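Local coordinates for protein exopolygalacturonate lyase (Vibrio vulnificus, PDB 5A29) that probably cleaves the polygalacturonate chains of pectate by beta-elimination, as a metal-dependent exolytic member of polysaccharide lyase family 2, at residues A[27-32]-A[488-493]; A[127-132]-A[141-146]; A[342-347]-A[357-362]. All coordinates share one frame; numbering follows the deposited sequence.

Contact 1: residues A[27-32]-A[488-493]; sequences EQDAMR and FARAAA
D29 and R490 meet as a two-pronged, side-on salt bridge, the NE edge of the guanidinium facing both carboxylate oxygens. R490 NE reaches D29 OD1 at 3.0 Å with a nearly straight N-H (172°); D29 OD1 lies almost in the guanidinium plane and offers its syn lone pair. The second prong, R490 NH2 to D29 OD2 at 2.8 Å, is more tilted, and the two flat groups are slightly turned against each other. T26 N, just ahead of the segment, donates to D29 OD2 as well. One turn further along helix 27-46, R32 brings a second positive charge to the same carboxylate: its NH2 approaches OD1 of D29 from the anti side at 2.7 Å, well out of the carboxylate plane. A bend at chi3 (-60°) folds the R32 chain so that its guanidinium rises back beside D29, while its elbow rests on the other helix, R32 CD packing tightly on A493 CB at 3.3 Å. The two arginines thus share D29 as common acceptor, with their guanidinium planes steeply inclined to each other, and D494 pairs with R32 NH1 to add a second negative group. The axes of the two short segments pass 10.8 Å apart at 51°, spaced widely enough for charged side chains to fill the gap. L532 of helix 521-532 packs on D29 and R32, L525 and L528 pack on A493, and helix 467-480 lines the flank of helix 484-500 at A489 and A492.

Contact 2: residues A[127-132]-A[141-146]; sequences LFYWGG and LELEGP
The Y129 ring receives L143 squarely over one face, and this CH-pi contact accounts for most of the meeting. L143 CD1 sits 3.6 Å from the ring centroid, only 6° off the ring normal, so the methyl is centred above the aromatic system. Y129 CZ and CE1 are both 3.7 Å from L143 CD1. The sister methyl takes a different place: L143 CD2 lies near the CB end of the ring, 3.8 Å from Y129 CD2. L143 has its CG anti to the carbonyl carbon (chi1 -53°), which helps to turn the branched end toward the ring. The Y129 ring also meets the ring of Y199.

Looser van der Waals packing forms the other end of the contact, where G132 O faces P146 CG at 4.4 Å. Residues 129-132 and 143-146 run almost in the same direction, 9° apart, but no hydrogen bond joins them. Each is held by other parts of the chain instead: E144 pairs through its backbone with F135 of strand 135-137, at the margin of a four-stranded antiparallel sheet, while the backbone of G132 bonds to E154.

E154 and H133, which directly follows G132, bind manganese together with H196. A contact built from a methyl over a ring and weak packing carries no directional polar bond of its own, so the fit probably depends on shape.

Contact 3: residues A[342-347]-A[357-362]; sequences IELHLA and EQVVDA. With SRT (S,R meso-tartaric acid), chain D.
E343 leaves helix 331-349 toward V359 of helix 353-370, and its side chain passes from apolar packing at the base to charge at the tip. E343 CB rests against V359 CG2 at 3.5 Å, the closest approach of the two helical segments. From there the chain runs extended beyond CG (chi2 -168°), carrying the carboxylate past the valine to the bound meso-tartrate. E343 CD lies 3.7 Å from tartrate O4, and the two E343 oxygens then divide their tasks. OE1 faces the carboxyl group of the ligand, 3.0 Å from tartrate O4, and also stays 3.6 Å from V359 CG2. OE2 turns to K271, with which it forms a salt bridge, and to the side-chain amide of N339, which also bonds the ligand. Two acid groups so close would tend to raise the affinity of one of them for a proton, an effect that the lysine probably offsets in part.

The two segments belong to consecutive helices joined by a short turn and running in roughly opposite directions, a helical hairpin of the kind from which the alpha/alpha barrel of this lyase family is built. V359 reaches across from helix 353-370 and lies against both E343 and L344. With CG1 anti to the backbone N (chi1 -170°), its two methyls part: CG2 goes to E343, while V359 CG1 meets L344 CG at 3.9 Å and lies equally far from tartrate O4. L344 CD2 touches the same valine, and helix 417-426 backs L344 through R422, A423 and L426. One turn beyond V359, the methyl of A362 (CB) approaches the ligand hydroxyl O3 at 3.4 Å.

Overall arrangement
Contact 1 lies farthest from the middle of the chain, about 26 Å between centres, yet its touching residues are mostly buried; it brings the first helix against helix 484-500, late in the chain and 456 residues on. Contacts 2 and 3 are local, closing over 9 and 10 residues, and lie on opposite sides of the chain centre, their own centres about 33 Å apart. Helices meet in contacts 1 and 3, but a salt-bridge network fills the first pair and aliphatic packing the second, whose carboxylate is shared between K271 and a bound tartrate. Contact 2, partly buried, joins a loop to a short edge strand by a CH-pi contact near the manganese site.

Contact 1: residues A[27-32]-A[488-493]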
loop_
_atom_site.group_PDB
_atom_site.type_symbol
_atom_site.label_atom_id
_atom_site.label_comp_id
_atom_site.label_asym_id
_atom_site.label_seq_id
_atom_site.Cartn_x
_atom_site.Cartn_y
_atom_site.Cartn_z
ATOM N N GLU A 27 -9.438 32.793 1.820
ATOM C CA GLU A 27 -8.126 32.956 1.236
ATOM C C GLU A 27 -7.204 31.818 1.742
ATOM O O GLU A 27 -6.318 31.398 1.024
ATOM C CB GLU A 27 -7.581 34.299 1.816
ATOM C CG GLU A 27 -6.277 34.651 1.191
ATOM C CD GLU A 27 -5.863 36.050 1.623
ATOM O OE1 GLU A 27 -6.512 36.635 2.540
ATOM O OE2 GLU A 27 -4.869 36.510 1.046
ATOM N N GLN A 28 -7.343 31.423 2.991
ATOM C CA GLN A 28 -6.491 30.297 3.497
ATOM C C GLN A 28 -6.736 29.015 2.736
ATOM O O GLN A 28 -5.794 28.244 2.448
ATOM C CB GLN A 28 -6.744 30.024 4.979
ATOM C CG GLN A 28 -6.021 31.023 5.885
ATOM C CD GLN A 28 -6.764 32.331 5.943
ATOM O OE1 GLN A 28 -8.001 32.369 5.857
ATOM N NE2 GLN A 28 -6.025 33.429 6.069
ATOM N N ASP A 29 -8.007 28.713 2.460
ATOM C CA ASP A 29 -8.286 27.527 1.581
ATOM C C ASP A 29 -7.643 27.618 0.239
ATOM O O ASP A 29 -7.050 26.638 -0.285
ATOM C CB ASP A 29 -9.832 27.364 1.381
ATOM C CG ASP A 29 -10.556 27.255 2.646
ATOM O OD1 ASP A 29 -10.147 26.468 3.592
ATOM O OD2 ASP A 29 -11.686 27.846 2.706
ATOM N N ALA A 30 -7.724 28.794 -0.391
ATOM C CA ALA A 30 -7.075 28.999 -1.679
ATOM C C ALA A 30 -5.561 28.818 -1.589
ATOM O O ALA A 30 -4.942 28.340 -2.533
ATOM C CB ALA A 30 -7.384 30.425 -2.244
ATOM N N MET A 31 -4.965 29.280 -0.489
ATOM C CA MET A 31 -3.502 29.232 -0.422
ATOM C C MET A 31 -3.028 27.770 -0.357
ATOM O O MET A 31 -1.919 27.443 -0.857
ATOM C CB MET A 31 -3.005 29.946 0.833
ATOM C CG MET A 31 -3.019 31.486 0.703
ATOM S SD MET A 31 -2.845 32.176 2.382
ATOM C CE MET A 31 -1.185 31.582 2.800
ATOM N N ARG A 32 -3.854 26.879 0.189
ATOM C CA ARG A 32 -3.456 25.458 0.225
ATOM C C ARG A 32 -3.536 24.914 -1.183
ATOM O O ARG A 32 -2.641 24.129 -1.635
ATOM C CB ARG A 32 -4.366 24.627 1.135
ATOM C CG ARG A 32 -4.254 24.999 2.597
ATOM C CD ARG A 32 -4.842 23.922 3.511
ATOM N NE ARG A 32 -6.299 23.728 3.200
ATOM C CZ ARG A 32 -7.293 24.510 3.700
ATOM N NH1 ARG A 32 -7.082 25.429 4.673
ATOM N NH2 ARG A 32 -8.553 24.246 3.339
ATOM N N PHE A 488 -11.745 21.513 11.957
ATOM C CA PHE A 488 -10.589 20.725 12.389
ATOM C C PHE A 488 -9.661 20.372 11.223
ATOM O O PHE A 488 -8.427 20.543 11.329
ATOM C CB PHE A 488 -11.099 19.449 13.095
ATOM C CG PHE A 488 -9.993 18.490 13.507
ATOM C CD1 PHE A 488 -9.282 18.716 14.655
ATOM C CD2 PHE A 488 -9.768 17.311 12.746
ATOM C CE1 PHE A 488 -8.300 17.818 15.098
ATOM C CE2 PHE A 488 -8.766 16.407 13.150
ATOM C CZ PHE A 488 -8.039 16.652 14.323
ATOM N N ALA A 489 -10.238 19.910 10.108
ATOM C CA ALA A 489 -9.410 19.498 8.995
ATOM C C ALA A 489 -8.710 20.725 8.374
ATOM O O ALA A 489 -7.581 20.636 7.927
ATOM C CB ALA A 489 -10.271 18.844 7.944
ATOM N N ARG A 490 -9.412 21.826 8.255
ATOM C CA ARG A 490 -8.796 23.051 7.689
ATOM C C ARG A 490 -7.583 23.491 8.535
ATOM O O ARG A 490 -6.512 23.798 7.962
ATOM C CB ARG A 490 -9.825 24.229 7.692
ATOM C CG ARG A 490 -10.785 24.151 6.533
ATOM C CD ARG A 490 -11.900 25.196 6.778
ATOM N NE ARG A 490 -12.323 25.819 5.552
ATOM C CZ ARG A 490 -13.580 26.212 5.297
ATOM N NH1 ARG A 490 -14.557 26.009 6.182
ATOM N NH2 ARG A 490 -13.858 26.806 4.141
ATOM N N ALA A 491 -7.730 23.509 9.857
ATOM C CA ALA A 491 -6.628 23.892 10.711
ATOM C C ALA A 491 -5.452 22.912 10.566
ATOM O O ALA A 491 -4.269 23.308 10.469
ATOM C CB ALA A 491 -7.089 23.924 12.151
ATOM N N ALA A 492 -5.781 21.613 10.577
ATOM C CA ALA A 492 -4.758 20.586 10.338
ATOM C C ALA A 492 -4.091 20.737 8.987
ATOM O O ALA A 492 -2.863 20.511 8.907
ATOM C CB ALA A 492 -5.353 19.187 10.448
ATOM N N ALA A 493 -4.871 20.968 7.909
ATOM C CA ALA A 493 -4.284 21.098 6.554
ATOM C C ALA A 493 -3.313 22.318 6.521
ATOM O O ALA A 493 -2.284 22.262 5.856
ATOM C CB ALA A 493 -5.371 21.300 5.510
#

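Contact 2: residues A[127-132]-A[141-146]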
loop_
_atom_site.group_PDB
_atom_site.type_symbol
_atom_site.label_atom_id
_atom_site.label_comp_id
_atom_site.label_asym_id
_atom_site.label_seq_id
_atom_site.Cartn_x
_atom_site.Cartn_y
_atom_site.Cartn_z
ATOM N N LEU A 127 3.110 -6.865 -19.711
ATOM C CA LEU A 127 3.641 -6.318 -18.438
ATOM C C LEU A 127 4.314 -4.950 -18.665
ATOM O O LEU A 127 5.153 -4.791 -19.564
ATOM C CB LEU A 127 4.658 -7.256 -17.801
ATOM C CG LEU A 127 4.106 -8.595 -17.223
ATOM C CD1 LEU A 127 5.247 -9.464 -16.719
ATOM C CD2 LEU A 127 3.035 -8.312 -16.164
ATOM N N PHE A 128 4.027 -3.991 -17.784
ATOM C CA PHE A 128 4.723 -2.707 -17.840
ATOM C C PHE A 128 6.147 -2.861 -17.402
ATOM O O PHE A 128 6.472 -3.562 -16.381
ATOM C CB PHE A 128 4.034 -1.648 -16.910
ATOM C CG PHE A 128 2.621 -1.329 -17.275
ATOM C CD1 PHE A 128 2.033 -1.816 -18.439
ATOM C CD2 PHE A 128 1.866 -0.460 -16.465
ATOM C CE1 PHE A 128 0.721 -1.506 -18.760
ATOM C CE2 PHE A 128 0.555 -0.131 -16.780
ATOM C CZ PHE A 128 -0.025 -0.651 -17.945
ATOM N N TYR A 129 7.016 -2.026 -17.979
ATOM C CA TYR A 129 8.358 -1.858 -17.411
ATOM C C TYR A 129 8.381 -0.865 -16.243
ATOM O O TYR A 129 8.643 0.331 -16.440
ATOM C CB TYR A 129 9.382 -1.406 -18.458
ATOM C CG TYR A 129 9.548 -2.436 -19.615
ATOM C CD1 TYR A 129 9.989 -3.733 -19.341
ATOM C CD2 TYR A 129 9.287 -2.079 -20.956
ATOM C CE1 TYR A 129 10.145 -4.678 -20.375
ATOM C CE2 TYR A 129 9.442 -3.019 -22.008
ATOM C CZ TYR A 129 9.887 -4.300 -21.693
ATOM O OH TYR A 129 10.080 -5.254 -22.667
ATOM N N TRP A 130 8.227 -1.376 -15.029
ATOM C CA TRP A 130 8.091 -0.539 -13.819
ATOM C C TRP A 130 8.236 -1.461 -12.606
ATOM O O TRP A 130 8.515 -2.678 -12.758
ATOM C CB TRP A 130 6.723 0.200 -13.817
ATOM C CG TRP A 130 5.517 -0.706 -13.579
ATOM C CD1 TRP A 130 5.516 -2.095 -13.489
ATOM C CD2 TRP A 130 4.166 -0.303 -13.425
ATOM N NE1 TRP A 130 4.236 -2.541 -13.213
ATOM C CE2 TRP A 130 3.381 -1.481 -13.236
ATOM C CE3 TRP A 130 3.521 0.942 -13.410
ATOM C CZ2 TRP A 130 2.015 -1.435 -13.018
ATOM C CZ3 TRP A 130 2.147 0.977 -13.239
ATOM C CH2 TRP A 130 1.409 -0.203 -13.027
ATOM N N GLY A 131 8.114 -0.899 -11.400
ATOM C CA GLY A 131 8.035 -1.725 -10.194
ATOM C C GLY A 131 9.359 -1.846 -9.481
ATOM O O GLY A 131 10.291 -1.047 -9.679
ATOM N N GLY A 132 9.419 -2.821 -8.597
ATOM C CA GLY A 132 10.523 -2.935 -7.635
ATOM C C GLY A 132 11.906 -3.212 -8.235
ATOM O O GLY A 132 12.929 -2.919 -7.587
ATOM N N LEU A 141 16.120 6.703 -22.153
ATOM C CA LEU A 141 14.944 5.845 -22.470
ATOM C C LEU A 141 15.269 4.345 -22.552
ATOM O O LEU A 141 14.419 3.559 -22.913
ATOM C CB LEU A 141 14.161 6.287 -23.697
ATOM C CG LEU A 141 13.877 7.785 -23.802
ATOM C CD1 LEU A 141 13.123 7.989 -25.093
ATOM C CD2 LEU A 141 13.072 8.322 -22.607
ATOM N N GLU A 142 16.472 3.957 -22.156
ATOM C CA GLU A 142 16.824 2.541 -22.042
ATOM C C GLU A 142 16.132 1.975 -20.789
ATOM O O GLU A 142 15.928 2.718 -19.805
ATOM C CB GLU A 142 18.331 2.436 -21.871
ATOM C CG GLU A 142 19.098 2.820 -23.143
ATOM C CD GLU A 142 20.548 3.171 -22.853
ATOM O OE1 GLU A 142 20.845 3.787 -21.784
ATOM O OE2 GLU A 142 21.397 2.832 -23.705
ATOM N N LEU A 143 15.827 0.668 -20.789
ATOM C CA LEU A 143 15.406 -0.022 -19.556
ATOM C C LEU A 143 16.530 -0.172 -18.585
ATOM O O LEU A 143 17.688 -0.389 -19.001
ATOM C CB LEU A 143 14.832 -1.406 -19.865
ATOM C CG LEU A 143 13.744 -1.295 -20.909
ATOM C CD1 LEU A 143 13.215 -2.700 -21.156
ATOM C CD2 LEU A 143 12.629 -0.305 -20.529
ATOM N N GLU A 144 16.213 -0.067 -17.291
ATOM C CA GLU A 144 17.211 -0.268 -16.266
ATOM C C GLU A 144 16.806 -1.408 -15.359
ATOM O O GLU A 144 15.619 -1.583 -15.099
ATOM C CB GLU A 144 17.394 1.025 -15.422
ATOM C CG GLU A 144 17.903 2.220 -16.265
ATOM C CD GLU A 144 19.390 2.092 -16.605
ATOM O OE1 GLU A 144 20.135 1.344 -15.896
ATOM O OE2 GLU A 144 19.817 2.801 -17.539
ATOM N N GLY A 145 17.802 -2.131 -14.841
ATOM C CA GLY A 145 17.601 -3.269 -13.923
ATOM C C GLY A 145 18.496 -3.001 -12.733
ATOM O O GLY A 145 19.688 -3.301 -12.778
ATOM N N PRO A 146 17.952 -2.395 -11.664
ATOM C CA PRO A 146 18.756 -2.006 -10.489
ATOM C C PRO A 146 19.414 -3.204 -9.814
ATOM O O PRO A 146 20.434 -3.063 -9.095
ATOM C CB PRO A 146 17.715 -1.392 -9.524
ATOM C CG PRO A 146 16.376 -1.850 -10.056
ATOM C CD PRO A 146 16.536 -1.992 -11.546
#

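Contact 3: residues A[342-347]-A[357-362]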
loop_
_atom_site.group_PDB
_atom_site.type_symbol
_atom_site.label_atom_id
_atom_site.label_comp_id
_atom_site.label_asym_id
_atom_site.label_seq_id
_atom_site.Cartn_x
_atom_site.Cartn_y
_atom_site.Cartn_z
ATOM N N ILE A 342 -8.380 -1.767 0.618
ATOM C CA ILE A 342 -8.763 -2.319 -0.673
ATOM C C ILE A 342 -10.167 -2.997 -0.560
ATOM O O ILE A 342 -11.047 -2.822 -1.431
ATOM C CB ILE A 342 -7.700 -3.341 -1.126
ATOM C CG1 ILE A 342 -6.434 -2.563 -1.520
ATOM C CG2 ILE A 342 -8.189 -4.196 -2.316
ATOM C CD1 ILE A 342 -6.613 -1.565 -2.657
ATOM N N GLU A 343 -10.379 -3.817 0.468
ATOM C CA GLU A 343 -11.624 -4.613 0.523
ATOM C C GLU A 343 -12.788 -3.690 0.780
ATOM O O GLU A 343 -13.901 -3.894 0.243
ATOM C CB GLU A 343 -11.555 -5.698 1.604
ATOM C CG GLU A 343 -10.581 -6.784 1.124
ATOM C CD GLU A 343 -10.622 -8.090 1.954
ATOM O OE1 GLU A 343 -11.379 -8.168 2.965
ATOM O OE2 GLU A 343 -9.838 -9.027 1.584
ATOM N N LEU A 344 -12.586 -2.676 1.627
ATOM C CA LEU A 344 -13.647 -1.682 1.810
ATOM C C LEU A 344 -13.956 -0.917 0.546
ATOM O O LEU A 344 -15.122 -0.546 0.319
ATOM C CB LEU A 344 -13.309 -0.670 2.954
ATOM C CG LEU A 344 -13.335 -1.406 4.366
ATOM C CD1 LEU A 344 -12.606 -0.555 5.438
ATOM C CD2 LEU A 344 -14.752 -1.736 4.845
ATOM N N HIS A 345 -12.932 -0.564 -0.215
ATOM C CA HIS A 345 -13.151 0.140 -1.477
ATOM C C HIS A 345 -13.973 -0.748 -2.465
ATOM O O HIS A 345 -14.907 -0.284 -3.118
ATOM C CB HIS A 345 -11.767 0.498 -2.088
ATOM C CG HIS A 345 -11.852 0.984 -3.488
ATOM N ND1 HIS A 345 -12.543 2.118 -3.829
ATOM C CD2 HIS A 345 -11.388 0.456 -4.653
ATOM C CE1 HIS A 345 -12.452 2.310 -5.140
ATOM N NE2 HIS A 345 -11.735 1.325 -5.658
ATOM N N LEU A 346 -13.639 -2.020 -2.542
ATOM C CA LEU A 346 -14.368 -2.971 -3.409
ATOM C C LEU A 346 -15.786 -3.224 -2.892
ATOM O O LEU A 346 -16.753 -3.294 -3.691
ATOM C CB LEU A 346 -13.604 -4.311 -3.444
ATOM C CG LEU A 346 -12.253 -4.311 -4.124
ATOM C CD1 LEU A 346 -11.608 -5.698 -4.034
ATOM C CD2 LEU A 346 -12.261 -3.802 -5.578
ATOM N N ALA A 347 -15.963 -3.279 -1.577
ATOM C CA ALA A 347 -17.308 -3.476 -1.059
ATOM C C ALA A 347 -18.218 -2.326 -1.507
ATOM O O ALA A 347 -19.413 -2.548 -1.813
ATOM C CB ALA A 347 -17.337 -3.543 0.459
ATOM N N GLU A 357 -19.196 -7.153 5.366
ATOM C CA GLU A 357 -19.276 -7.812 6.686
ATOM C C GLU A 357 -17.983 -8.561 7.004
ATOM O O GLU A 357 -17.566 -8.566 8.130
ATOM C CB GLU A 357 -20.463 -8.794 6.740
ATOM C CG GLU A 357 -21.746 -8.011 6.923
ATOM C CD GLU A 357 -22.993 -8.788 6.593
ATOM O OE1 GLU A 357 -22.943 -9.665 5.690
ATOM O OE2 GLU A 357 -24.026 -8.485 7.233
ATOM N N GLN A 358 -17.372 -9.198 6.021
ATOM C CA GLN A 358 -16.136 -9.912 6.341
ATOM C C GLN A 358 -14.974 -9.006 6.742
ATOM O O GLN A 358 -14.235 -9.330 7.673
ATOM C CB GLN A 358 -15.770 -10.801 5.211
ATOM C CG GLN A 358 -16.876 -11.849 5.120
ATOM C CD GLN A 358 -16.474 -12.973 4.227
ATOM O OE1 GLN A 358 -16.377 -12.805 3.016
ATOM N NE2 GLN A 358 -16.149 -14.107 4.830
ATOM N N VAL A 359 -14.890 -7.829 6.122
ATOM C CA VAL A 359 -13.872 -6.851 6.554
ATOM C C VAL A 359 -14.147 -6.389 7.942
ATOM O O VAL A 359 -13.213 -6.299 8.731
ATOM C CB VAL A 359 -13.817 -5.517 5.748
ATOM C CG1 VAL A 359 -12.535 -4.762 6.189
ATOM C CG2 VAL A 359 -13.753 -5.764 4.301
ATOM N N VAL A 360 -15.391 -5.987 8.242
ATOM C CA VAL A 360 -15.729 -5.471 9.523
ATOM C C VAL A 360 -15.441 -6.508 10.604
ATOM O O VAL A 360 -14.918 -6.192 11.704
ATOM C CB VAL A 360 -17.199 -5.036 9.567
ATOM C CG1 VAL A 360 -17.700 -4.804 10.998
ATOM C CG2 VAL A 360 -17.401 -3.870 8.616
ATOM N N ASP A 361 -15.822 -7.749 10.308
ATOM C CA ASP A 361 -15.591 -8.833 11.282
ATOM C C ASP A 361 -14.111 -9.056 11.556
ATOM O O ASP A 361 -13.708 -9.194 12.734
ATOM C CB ASP A 361 -16.266 -10.110 10.785
ATOM C CG ASP A 361 -17.776 -10.137 11.181
ATOM O OD1 ASP A 361 -18.243 -9.172 11.871
ATOM O OD2 ASP A 361 -18.513 -11.073 10.782
ATOM N N ALA A 362 -13.308 -8.959 10.499
ATOM C CA ALA A 362 -11.879 -9.122 10.644
ATOM C C ALA A 362 -11.288 -8.005 11.521
ATOM O O ALA A 362 -10.420 -8.291 12.384
ATOM C CB ALA A 362 -11.193 -9.156 9.263
HETATM O O1 SRT D . -5.365 -10.732 5.060
HETATM O O11 SRT D . -6.642 -11.940 6.340
HETATM C C1 SRT D . -6.490 -11.018 5.527
HETATM C C2 SRT D . -7.641 -10.243 4.915
HETATM O O2 SRT D . -8.268 -11.237 4.184
HETATM C C3 SRT D . -8.734 -9.534 5.749
HETATM O O3 SRT D . -8.672 -9.814 7.127
HETATM C C4 SRT D . -8.823 -8.022 5.632
HETATM O O4 SRT D . -10.021 -7.626 5.608
HETATM O O41 SRT D . -7.781 -7.278 5.537
#